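Local coordinates for protein YrbA (Sinorhizobium meliloti 2011, PDB 5NFM) that binds divalent metal cations such as copper and belongs to the BolA-like family, at residues M51-L56 / L67-S72. Residues are numbered along the deposited sequence; the frame is centred on the assembly and turned at random. Where two conformers were deposited one is given.
Sequences MVYNAL and LALQTS
Val52 on the helix meets Leu69 on the strand with its two methyls spread along the sheet. Its CG1, anti to the backbone N (chi1 180°), lies 3.8 Å from Leu69 CD2, while CG2 points the other way along the strand and meets Thr71 CG2 tip to tip at 4.1 Å. A short branched residue suits this place by its size: its two methyls reach Leu67, Leu69 and Thr71, with Leu69 the closest. Leu69 in turn meets two helix neighbours: CD2 touches Val52 CG1, and CD1 sits between Val52 CB and the Tyr53 ring, 4.2 Å from the ring centroid and 29° off the ring normal, an off-centre CH-pi contact. The phenol leans in along the border of this apolar patch, and its hydroxyl continues to a water that lies in the ring plane, 2.6 Å from Tyr53 OH. The same water is placed to donate to Leu67 O, 2.7 Å away, so a polar bridge ties the helix to the start of the strand where no direct hydrogen bond does. On the side facing helix 5-13, where Ile6 also touches Leu67, Leu56 CD2 and Leu67 CD2 come within 4.3 Å. Thr71 turns its methyl to Val52 while its OG1 hydrogen-bonds Gln48, one helical turn before Val52, a division suited to its apolar and polar branches. Farther out, Ile10 of helix 5-13 packs on both Val52 and Leu56, and Ile63 of helix 63-66 touches Tyr53 and Leu56. Backbone bonds join the strand to its parallel neighbour, 31-36. Helix 45-56, linked onward through helix 63-66, thus covers strand 67-72, an edge strand of the three-stranded mixed sheet. With the helices on one face, this is the alpha+beta BolA fold, alpha-beta-beta-alpha-alpha-beta in order and related to class II KH domains.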
loop_
_atom_site.group_PDB
_atom_site.type_symbol
_atom_site.label_atom_id
_atom_site.label_comp_id
_atom_site.label_asym_id
_atom_site.label_seq_id
_atom_site.Cartn_x
_atom_site.Cartn_y
_atom_site.Cartn_z
ATOM N N MET A 51 -5.357 -6.342 2.857
ATOM C CA MET A 51 -4.829 -5.675 4.048
ATOM C C MET A 51 -4.373 -4.255 3.737
ATOM O O MET A 51 -4.521 -3.353 4.574
ATOM C CB MET A 51 -3.675 -6.483 4.638
ATOM C CG MET A 51 -4.130 -7.812 5.211
ATOM S SD MET A 51 -2.770 -8.799 5.854
ATOM C CE MET A 51 -2.296 -7.820 7.272
ATOM N N VAL A 52 -3.791 -4.037 2.552
ATOM C CA VAL A 52 -3.370 -2.689 2.173
ATOM C C VAL A 52 -4.585 -1.791 1.937
ATOM O O VAL A 52 -4.624 -0.652 2.415
ATOM C CB VAL A 52 -2.426 -2.717 0.956
ATOM C CG1 VAL A 52 -2.014 -1.281 0.598
ATOM C CG2 VAL A 52 -1.188 -3.569 1.253
ATOM N N TYR A 53 -5.598 -2.284 1.205
ATOM C CA TYR A 53 -6.806 -1.481 1.044
ATOM C C TYR A 53 -7.385 -1.115 2.410
ATOM O O TYR A 53 -7.787 0.036 2.643
ATOM C CB TYR A 53 -7.867 -2.206 0.196
ATOM C CG TYR A 53 -7.438 -2.522 -1.221
ATOM C CD1 TYR A 53 -6.891 -1.546 -2.045
ATOM C CD2 TYR A 53 -7.599 -3.801 -1.737
ATOM C CE1 TYR A 53 -6.503 -1.842 -3.343
ATOM C CE2 TYR A 53 -7.208 -4.109 -3.027
ATOM C CZ TYR A 53 -6.656 -3.134 -3.830
ATOM O OH TYR A 53 -6.279 -3.475 -5.107
ATOM N N ASN A 54 -7.431 -2.079 3.333
ATOM C CA ASN A 54 -7.958 -1.782 4.664
ATOM C C ASN A 54 -7.180 -0.642 5.316
ATOM O O ASN A 54 -7.769 0.234 5.960
ATOM C CB ASN A 54 -7.868 -3.008 5.575
ATOM C CG ASN A 54 -8.813 -4.124 5.186
ATOM O OD1 ASN A 54 -9.690 -3.963 4.328
ATOM N ND2 ASN A 54 -8.643 -5.268 5.834
ATOM N N ALA A 55 -5.846 -0.660 5.195
ATOM C CA ALA A 55 -5.017 0.343 5.857
ATOM C C ALA A 55 -5.287 1.754 5.336
ATOM O O ALA A 55 -5.123 2.728 6.083
ATOM C CB ALA A 55 -3.538 -0.007 5.697
ATOM N N LEU A 56 -5.686 1.889 4.069
ATOM C CA LEU A 56 -6.020 3.199 3.522
ATOM C C LEU A 56 -7.374 3.716 3.999
ATOM O O LEU A 56 -7.650 4.909 3.834
ATOM C CB LEU A 56 -5.924 3.207 1.986
ATOM C CG LEU A 56 -4.561 3.623 1.409
ATOM C CD1 LEU A 56 -4.280 5.107 1.664
ATOM C CD2 LEU A 56 -3.417 2.762 1.934
ATOM N N LEU A 67 -3.896 2.927 -6.858
ATOM C CA LEU A 67 -2.776 2.436 -6.052
ATOM C C LEU A 67 -2.433 1.023 -6.529
ATOM O O LEU A 67 -3.028 0.039 -6.075
ATOM C CB LEU A 67 -3.118 2.466 -4.560
ATOM C CG LEU A 67 -1.927 2.183 -3.637
ATOM C CD1 LEU A 67 -0.859 3.261 -3.758
ATOM C CD2 LEU A 67 -2.401 2.057 -2.203
ATOM N N ALA A 68 -1.480 0.926 -7.458
ATOM C CA ALA A 68 -1.059 -0.364 -7.998
ATOM C C ALA A 68 -0.104 -1.028 -7.009
ATOM O O ALA A 68 0.877 -0.414 -6.585
ATOM C CB ALA A 68 -0.366 -0.160 -9.343
ATOM N N LEU A 69 -0.375 -2.284 -6.656
ATOM C CA LEU A 69 0.239 -2.908 -5.493
ATOM C C LEU A 69 1.211 -4.035 -5.833
ATOM O O LEU A 69 0.973 -4.851 -6.734
ATOM C CB LEU A 69 -0.835 -3.483 -4.562
ATOM C CG LEU A 69 -1.777 -2.456 -3.923
ATOM C CD1 LEU A 69 -2.879 -3.145 -3.136
ATOM C CD2 LEU A 69 -1.015 -1.490 -3.027
ATOM N N GLN A 70 2.288 -4.087 -5.055
ATOM C CA GLN A 70 3.206 -5.214 -5.011
ATOM C C GLN A 70 3.450 -5.517 -3.542
ATOM O O GLN A 70 3.825 -4.618 -2.782
ATOM C CB GLN A 70 4.514 -4.824 -5.707
ATOM C CG GLN A 70 5.669 -5.780 -5.599
ATOM C CD GLN A 70 6.926 -5.198 -6.228
ATOM O OE1 GLN A 70 6.913 -4.082 -6.753
ATOM N NE2 GLN A 70 8.020 -5.946 -6.168
ATOM N N THR A 71 3.222 -6.762 -3.135
ATOM C CA THR A 71 3.361 -7.138 -1.740
ATOM C C THR A 71 4.166 -8.422 -1.610
ATOM O O THR A 71 4.194 -9.267 -2.511
ATOM C CB THR A 71 1.977 -7.309 -1.085
ATOM O OG1 THR A 71 1.168 -8.172 -1.885
ATOM C CG2 THR A 71 1.264 -5.970 -0.945
ATOM N N SER A 72 4.797 -8.579 -0.449
ATOM C CA SER A 72 5.584 -9.770 -0.166
ATOM C C SER A 72 5.898 -9.805 1.323
ATOM O O SER A 72 5.743 -8.814 2.043
ATOM C CB SER A 72 6.894 -9.768 -0.961
ATOM O OG SER A 72 7.639 -8.598 -0.671
HETATM O O HOH W 1 -5.069 -1.650 -6.544
#